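Local atomic coordinates of extracellular ligand-binding receptor (Rhodopseudomonas palustris, PDB entry 4F06), a protein that binds p-hydroxybenzoic acid as the solute-binding component of an ABC transporter and probably delivers such lignin-derived aromatic compounds for uptake. Residues 19-24 with 280-285; 27-32 with 286-291. One frame throughout, in Å; residues are numbered along the deposited sequence.

Contact 1 (19-24 with 280-285); sequences ALFGKN and EVTMTS
N24 carries most of this contact through its amide, which lies between helix 19-36 and the turn leading into helix 283-301. Its ND2 gives one N-H to E280 O at 2.9 Å, almost straight at 175°. The other N-H of N24 ND2 goes back to L20 O, also at 2.9 Å, and both acceptors lie in the amide plane of N24. L20 O also takes the backbone N-H of N24, and the two donors reach it from opposite faces of its plane. N24 OD1 accepts the backbone N-H of T282 at 2.9 Å, with the donor well above the carbonyl plane. These three bonds fix the rotation of the buried amide. T284 OG1 donates to F21 O at 2.9 Å, in the carbonyl plane and on a lone pair. The T284 hydroxyl gets there because OG1 sits between its own backbone N and carbonyl carbon (chi1 53°). The extended side chain of the exposed K23 brings NZ to the syn lone pair of E280 OE1, a salt bridge of 2.7 Å. L20 CD1 packs 3.9 Å from E280 CB. The F21 ring meets T282 CG2 and the selenium of M283, an oblique Met-aromatic contact with SE 4.0 Å from F21 CE1. S285 OG donates to T282 O, which also takes S285 N. T282 is the N-cap residue of helix 283-301, its OG1 accepting a weak bond from T284 N. The contact thus joins a capped helix start to another helix beside the p-hydroxybenzoic acid pocket, which M283 lines in this periplasmic binding protein.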
ATOM      1  N   ALA A  19      14.253   1.394  -1.479  1.00  7.12           N
ATOM      2  CA  ALA A  19      14.379   1.941  -2.830  1.00  7.10           C
ATOM      3  C   ALA A  19      13.465   1.263  -3.830  1.00  6.83           C
ATOM      4  O   ALA A  19      12.985   1.920  -4.758  1.00  7.84           O
ATOM      5  CB  ALA A  19      15.813   1.817  -3.311  1.00  7.81           C
ATOM      6  N   LEU A  20      13.214  -0.037  -3.688  1.00  6.88           N
ATOM      7  CA  LEU A  20      12.380  -0.678  -4.700  1.00  7.48           C
ATOM      8  C   LEU A  20      10.994  -0.093  -4.746  1.00  6.88           C
ATOM      9  O   LEU A  20      10.362  -0.029  -5.788  1.00  6.85           O
ATOM     10  CB  LEU A  20      12.301  -2.193  -4.420  1.00  9.57           C
ATOM     11  CG  LEU A  20      11.634  -3.012  -5.560  1.00 12.27           C
ATOM     12  CD1 LEU A  20      12.243  -2.737  -6.956  1.00 14.92           C
ATOM     13  CD2 LEU A  20      11.852  -4.480  -5.249  1.00 18.76           C
ATOM     14  N   PHE A  21      10.479   0.341  -3.590  1.00  6.25           N
ATOM     15  CA  PHE A  21       9.106   0.853  -3.531  1.00  6.59           C
ATOM     16  C   PHE A  21       8.949   2.193  -4.223  1.00  6.41           C
ATOM     17  O   PHE A  21       7.876   2.459  -4.826  1.00  8.48           O
ATOM     18  CB  PHE A  21       8.589   0.868  -2.101  1.00  7.24           C
ATOM     19  CG  PHE A  21       8.610  -0.518  -1.541  1.00  6.49           C
ATOM     20  CD1 PHE A  21       7.612  -1.427  -1.914  1.00  7.65           C
ATOM     21  CD2 PHE A  21       9.686  -0.961  -0.742  1.00  8.34           C
ATOM     22  CE1 PHE A  21       7.684  -2.750  -1.477  1.00  8.74           C
ATOM     23  CE2 PHE A  21       9.742  -2.300  -0.313  1.00  9.43           C
ATOM     24  CZ  PHE A  21       8.742  -3.182  -0.692  1.00  9.52           C
ATOM     25  N   GLY A  22       9.954   3.063  -4.145  1.00  7.24           N
ATOM     26  CA  GLY A  22       9.908   4.323  -4.897  1.00  8.00           C
ATOM     27  C   GLY A  22      10.208   4.116  -6.364  1.00  7.46           C
ATOM     28  O   GLY A  22       9.574   4.757  -7.237  1.00  7.17           O
ATOM     29  N   LYS A  23      11.155   3.224  -6.672  1.00  7.12           N
ATOM     30  CA  LYS A  23      11.385   2.855  -8.070  1.00  7.27           C
ATOM     31  C   LYS A  23      10.067   2.368  -8.699  1.00  7.36           C
ATOM     32  O   LYS A  23       9.793   2.670  -9.862  1.00  7.83           O
ATOM     33  CB  LYS A  23      12.435   1.748  -8.181  1.00  9.50           C
ATOM     34  CG  LYS A  23      12.799   1.321  -9.597  1.00 14.23           C
ATOM     35  CD  LYS A  23      13.846   0.185  -9.594  1.00 19.59           C
ATOM     36  CE  LYS A  23      14.282  -0.267 -10.972  1.00 24.31           C
ATOM     37  NZ  LYS A  23      15.367  -1.271 -10.813  1.00 33.30           N
ATOM     38  N   ASN A  24       9.269   1.624  -7.937  1.00  6.90           N
ATOM     39  CA  ASN A  24       7.972   1.166  -8.448  1.00  5.72           C
ATOM     40  C   ASN A  24       6.985   2.289  -8.741  1.00  6.22           C
ATOM     41  O   ASN A  24       6.160   2.139  -9.615  1.00  6.36           O
ATOM     42  CB  ASN A  24       7.340   0.147  -7.512  1.00  6.85           C
ATOM     43  CG  ASN A  24       7.630  -1.293  -7.901  1.00  8.01           C
ATOM     44  OD1 ASN A  24       6.833  -1.935  -8.602  1.00  9.81           O
ATOM     45  ND2 ASN A  24       8.796  -1.800  -7.528  1.00  9.25           N
ATOM     46  N   GLU A 280      10.573  -7.361 -10.089  1.00  9.56           N
ATOM     47  CA  GLU A 280      10.748  -6.186  -9.239  1.00  9.34           C
ATOM     48  C   GLU A 280       9.434  -5.498  -8.984  1.00  7.68           C
ATOM     49  O   GLU A 280       9.393  -4.511  -8.253  1.00  9.80           O
ATOM     50  CB  GLU A 280      11.736  -5.212  -9.879  1.00 12.56           C
ATOM     51  CG  GLU A 280      13.133  -5.814 -10.010  1.00 19.85           C
ATOM     52  CD  GLU A 280      14.255  -4.789 -10.181  1.00 26.68           C
ATOM     53  OE1 GLU A 280      14.000  -3.621 -10.596  1.00 24.59           O
ATOM     54  OE2 GLU A 280      15.422  -5.163  -9.905  1.00 38.58           O
ATOM     55  N   VAL A 281       8.331  -5.983  -9.573  1.00  7.63           N
ATOM     56  CA  VAL A 281       7.035  -5.294  -9.456  1.00  7.71           C
ATOM     57  C   VAL A 281       6.394  -5.506  -8.079  1.00  8.29           C
ATOM     58  O   VAL A 281       6.310  -6.631  -7.595  1.00 10.72           O
ATOM     59  CB  VAL A 281       6.087  -5.770 -10.581  1.00  9.06           C
ATOM     60  CG1 VAL A 281       4.698  -5.171 -10.413  1.00  9.72           C
ATOM     61  CG2 VAL A 281       6.658  -5.367 -11.922  1.00 12.51           C
ATOM     62  N   THR A 282       5.937  -4.408  -7.483  1.00  8.81           N
ATOM     63  CA  THR A 282       5.332  -4.377  -6.129  1.00 13.73           C
ATOM     64  C   THR A 282       3.973  -3.613  -6.221  1.00  8.51           C
ATOM     65  O   THR A 282       3.676  -2.941  -7.252  1.00  8.20           O
ATOM     66  CB  THR A 282       6.236  -3.584  -5.057  1.00 13.55           C
ATOM     67  OG1 THR A 282       6.263  -2.179  -5.435  1.00 17.63           O
ATOM     68  CG2 THR A 282       7.640  -4.056  -4.996  1.00 15.24           C
HETATM   69  N   MSE A 283       3.244  -3.619  -5.109  1.00  7.94           N
HETATM   70  CA  MSE A 283       1.959  -2.911  -5.058  1.00  6.44           C
HETATM   71  C   MSE A 283       2.063  -1.419  -5.313  1.00  5.67           C
HETATM   72  O   MSE A 283       1.082  -0.819  -5.800  1.00  5.96           O
HETATM   73  CB  MSE A 283       1.314  -3.162  -3.670  1.00  7.36           C
HETATM   74  CG  MSE A 283       1.885  -2.335  -2.504  1.00  7.22           C
HETATM   75 SE   MSE A 283       3.775  -2.690  -2.075  0.75  9.39          SE
HETATM   76  CE  MSE A 283       3.811  -1.849  -0.337  1.00  8.75           C
ATOM     77  N   THR A 284       3.194  -0.765  -5.017  1.00  5.84           N
ATOM     78  CA  THR A 284       3.263   0.689  -5.245  1.00  5.99           C
ATOM     79  C   THR A 284       3.193   1.028  -6.744  1.00  6.23           C
ATOM     80  O   THR A 284       2.800   2.137  -7.089  1.00  6.53           O
ATOM     81  CB  THR A 284       4.486   1.302  -4.591  1.00  5.90           C
ATOM     82  OG1 THR A 284       5.674   0.611  -5.003  1.00  7.77           O
ATOM     83  CG2 THR A 284       4.382   1.253  -3.055  1.00  8.03           C
ATOM     84  N   SER A 285       3.543   0.090  -7.634  1.00  5.44           N
ATOM     85  CA  SER A 285       3.394   0.360  -9.071  1.00  5.98           C
ATOM     86  C   SER A 285       1.946   0.529  -9.508  1.00  5.33           C
ATOM     87  O   SER A 285       1.667   1.404 -10.318  1.00  5.78           O
ATOM     88  CB  SER A 285       4.115  -0.698  -9.938  1.00  7.61           C
ATOM     89  OG  SER A 285       3.452  -1.934  -9.859  1.00  8.42           O
TER

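Contact 2 (27-32 with 286-291); sequences MGIDAW and VAAYDG. With SO4 (sulfate ion), chain D.
G28 and Y289 mark the closest approach of the two backbones, where the axes of segments 27-32 and 286-291 come within 7.2 Å and cross at -42°. Both helices run in broadly the same direction. G28 has no side chain here, and a CB would come tight against A288 CB and the backbone N of Y289. Its absence lets the helices come this near. A288 CB instead meets I29 CG1 at 4.1 Å. The Y289 ring lies against the backbone of helix 19-36. Its CD1 is 3.4 Å from W32 N and 3.5 Å from G28 O, which sits at the ring edge. A31 CB packs on the same CD1 of Y289 at 3.9 Å. Helix 19-36 follows the first strand of the N-terminal sheet in this leucine-binding-protein-type fold, and helix 283-301 packs against helix 19-36. W32 and Y289 then form a T-shaped stack. The indole edge points at the tyrosine face, with planes at 75° and W32 CE3 over the ring centre. The W32 indole reaches this face with CG anti to the backbone N (chi1 179°). W32 also touches a bound p-hydroxybenzoic acid, so Y289 is a neighbour of a residue of that site. Beyond the stack, Y289 OH donates to O1 of a sulfate at 2.7 Å, an ion probably from the crystallisation liquor and also bonded by H36. Without the ring and hydroxyl, as with an alanine at Y289, the W32 edge would probably lose its aromatic face and the indole be freer to shift. F267 and L270 of helix 262-273 also pack against the Y289 ring.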
HETATM    1  N   MSE A  27       8.119   3.132 -12.113  1.00  6.98           N
HETATM    2  CA  MSE A  27       7.700   2.055 -13.041  1.00  7.69           C
HETATM    3  C   MSE A  27       6.222   2.157 -13.401  1.00  7.23           C
HETATM    4  O   MSE A  27       5.830   1.999 -14.557  1.00  8.13           O
HETATM    5  CB  MSE A  27       7.982   0.696 -12.410  1.00  8.65           C
HETATM    6  CG  MSE A  27       9.455   0.410 -12.291  1.00 10.85           C
HETATM    7 SE   MSE A  27       9.889  -1.005 -11.056  0.75 14.77          SE
HETATM    8  CE  MSE A  27       8.679  -2.242 -11.454  1.00 16.26           C
ATOM      9  N   GLY A  28       5.384   2.384 -12.408  1.00  6.41           N
ATOM     10  CA  GLY A  28       3.917   2.443 -12.626  1.00  7.00           C
ATOM     11  C   GLY A  28       3.545   3.678 -13.446  1.00  6.52           C
ATOM     12  O   GLY A  28       2.709   3.578 -14.371  1.00  7.31           O
ATOM     13  N   ILE A  29       4.151   4.827 -13.143  1.00  6.99           N
ATOM     14  CA  ILE A  29       3.923   6.034 -13.955  1.00  7.63           C
ATOM     15  C   ILE A  29       4.441   5.832 -15.377  1.00  8.60           C
ATOM     16  O   ILE A  29       3.740   6.179 -16.359  1.00  8.85           O
ATOM     17  CB  ILE A  29       4.569   7.231 -13.282  1.00  7.82           C
ATOM     18  CG1 ILE A  29       3.723   7.588 -12.009  1.00  8.68           C
ATOM     19  CG2 ILE A  29       4.665   8.421 -14.246  1.00 10.01           C
ATOM     20  CD1 ILE A  29       4.480   8.454 -11.008  1.00  9.71           C
ATOM     21  N   ASP A  30       5.612   5.186 -15.530  1.00  8.45           N
ATOM     22  CA  ASP A  30       6.139   4.937 -16.875  1.00  9.90           C
ATOM     23  C   ASP A  30       5.212   4.024 -17.649  1.00  9.45           C
ATOM     24  O   ASP A  30       5.054   4.182 -18.867  1.00 10.59           O
ATOM     25  CB  ASP A  30       7.544   4.305 -16.812  1.00 11.22           C
ATOM     26  CG  ASP A  30       8.625   5.276 -16.413  1.00 15.22           C
ATOM     27  OD1 ASP A  30       8.386   6.494 -16.426  1.00 15.49           O
ATOM     28  OD2 ASP A  30       9.782   4.808 -16.143  1.00 18.96           O
ATOM     29  N   ALA A  31       4.605   3.051 -16.975  1.00  8.35           N
ATOM     30  CA  ALA A  31       3.648   2.166 -17.637  1.00  7.76           C
ATOM     31  C   ALA A  31       2.414   2.957 -18.105  1.00  7.36           C
ATOM     32  O   ALA A  31       1.909   2.765 -19.238  1.00  8.31           O
ATOM     33  CB  ALA A  31       3.227   1.009 -16.727  1.00  8.66           C
ATOM     34  N   TRP A  32       1.917   3.847 -17.244  1.00  7.22           N
ATOM     35  CA  TRP A  32       0.804   4.706 -17.618  1.00  6.77           C
ATOM     36  C   TRP A  32       1.118   5.513 -18.864  1.00  7.33           C
ATOM     37  O   TRP A  32       0.302   5.577 -19.790  1.00  8.02           O
ATOM     38  CB  TRP A  32       0.433   5.622 -16.407  1.00  7.81           C
ATOM     39  CG  TRP A  32      -0.689   6.527 -16.810  1.00  6.68           C
ATOM     40  CD1 TRP A  32      -0.572   7.829 -17.296  1.00  7.74           C
ATOM     41  CD2 TRP A  32      -2.096   6.192 -16.870  1.00  7.36           C
ATOM     42  NE1 TRP A  32      -1.829   8.322 -17.603  1.00  8.69           N
ATOM     43  CE2 TRP A  32      -2.779   7.371 -17.392  1.00  7.46           C
ATOM     44  CE3 TRP A  32      -2.836   5.053 -16.543  1.00  7.78           C
ATOM     45  CZ2 TRP A  32      -4.154   7.382 -17.624  1.00  8.75           C
ATOM     46  CZ3 TRP A  32      -4.215   5.078 -16.791  1.00  8.45           C
ATOM     47  CH2 TRP A  32      -4.840   6.215 -17.310  1.00  8.73           C
ATOM     48  N   VAL A 286       1.043  -0.307  -8.970  1.00  5.32           N
ATOM     49  CA  VAL A 286      -0.336  -0.190  -9.395  1.00  5.83           C
ATOM     50  C   VAL A 286      -0.955   1.073  -8.787  1.00  5.95           C
ATOM     51  O   VAL A 286      -1.773   1.752  -9.419  1.00  5.63           O
ATOM     52  CB  VAL A 286      -1.142  -1.467  -9.124  1.00  6.70           C
ATOM     53  CG1 VAL A 286      -1.518  -1.683  -7.651  1.00  8.66           C
ATOM     54  CG2 VAL A 286      -2.438  -1.439  -9.989  1.00  8.41           C
ATOM     55  N   ALA A 287      -0.556   1.409  -7.557  1.00  5.75           N
ATOM     56  CA  ALA A 287      -1.083   2.657  -6.947  1.00  5.22           C
ATOM     57  C   ALA A 287      -0.605   3.850  -7.776  1.00  5.41           C
ATOM     58  O   ALA A 287      -1.338   4.830  -7.902  1.00  6.03           O
ATOM     59  CB  ALA A 287      -0.613   2.773  -5.515  1.00  6.28           C
ATOM     60  N   ALA A 288       0.614   3.771  -8.306  1.00  5.30           N
ATOM     61  CA  ALA A 288       1.135   4.868  -9.144  1.00  5.53           C
ATOM     62  C   ALA A 288       0.449   4.936 -10.508  1.00  5.26           C
ATOM     63  O   ALA A 288       0.166   6.037 -10.993  1.00  6.52           O
ATOM     64  CB  ALA A 288       2.662   4.751  -9.276  1.00  6.52           C
ATOM     65  N   TYR A 289       0.192   3.773 -11.103  1.00  5.06           N
ATOM     66  CA  TYR A 289      -0.500   3.726 -12.391  1.00  6.30           C
ATOM     67  C   TYR A 289      -1.902   4.351 -12.243  1.00  5.39           C
ATOM     68  O   TYR A 289      -2.301   5.209 -13.050  1.00  6.52           O
ATOM     69  CB  TYR A 289      -0.587   2.255 -12.810  1.00  6.03           C
ATOM     70  CG  TYR A 289      -1.153   2.000 -14.201  1.00  5.91           C
ATOM     71  CD1 TYR A 289      -0.326   2.045 -15.347  1.00  6.42           C
ATOM     72  CD2 TYR A 289      -2.507   1.735 -14.380  1.00  7.76           C
ATOM     73  CE1 TYR A 289      -0.829   1.796 -16.612  1.00  8.01           C
ATOM     74  CE2 TYR A 289      -3.016   1.484 -15.653  1.00  7.89           C
ATOM     75  CZ  TYR A 289      -2.188   1.540 -16.770  1.00  8.32           C
ATOM     76  OH  TYR A 289      -2.677   1.345 -18.050  1.00 11.68           O
ATOM     77  N   ASP A 290      -2.661   3.922 -11.226  1.00  5.27           N
ATOM     78  CA  ASP A 290      -3.985   4.473 -10.966  1.00  5.63           C
ATOM     79  C   ASP A 290      -3.908   5.945 -10.514  1.00  5.75           C
ATOM     80  O   ASP A 290      -4.823   6.740 -10.807  1.00  6.58           O
ATOM     81  CB  ASP A 290      -4.750   3.606  -9.979  1.00  6.64           C
ATOM     82  CG  ASP A 290      -5.187   2.293 -10.622  1.00  7.17           C
ATOM     83  OD1 ASP A 290      -5.687   2.314 -11.772  1.00  7.74           O
ATOM     84  OD2 ASP A 290      -5.042   1.253  -9.969  1.00  8.12           O
ATOM     85  N   GLY A 291      -2.851   6.321  -9.769  1.00  5.89           N
ATOM     86  CA  GLY A 291      -2.712   7.708  -9.366  1.00  6.66           C
ATOM     87  C   GLY A 291      -2.457   8.594 -10.585  1.00  6.63           C
ATOM     88  O   GLY A 291      -3.007   9.721 -10.661  1.00  6.94           O
TER
HETATM   89  S   SO4 D 403      -6.313   1.409 -19.201  1.00 24.55           S
HETATM   90  O1  SO4 D 403      -5.176   2.069 -18.565  1.00 19.52           O
HETATM   91  O2  SO4 D 403      -6.529   2.046 -20.500  1.00 36.18           O
HETATM   92  O3  SO4 D 403      -6.037  -0.022 -19.356  1.00 35.98           O
HETATM   93  O4  SO4 D 403      -7.592   1.669 -18.493  1.00 36.88           O

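Overall arrangement
From the N terminus, the chain passes strand 5-12 and enters helix 19-36, which supplies 19-24 to contact 1 and then 27-32 to contact 2. About 250 residues later it reaches 280-285 and, directly after, 286-291. Each contact closes a long loop between helix 19-36 and helix 283-301. The two closures cross, since their segments alternate along the chain. Their centres are about 10 Å apart, and they touch where V281 CG2 packs 3.8 Å from M27 CE. Together they tie the helix after the first strand to a late helix. Each includes a residue lining a different p-hydroxybenzoic acid site, M283 in contact 1 and W32 in contact 2.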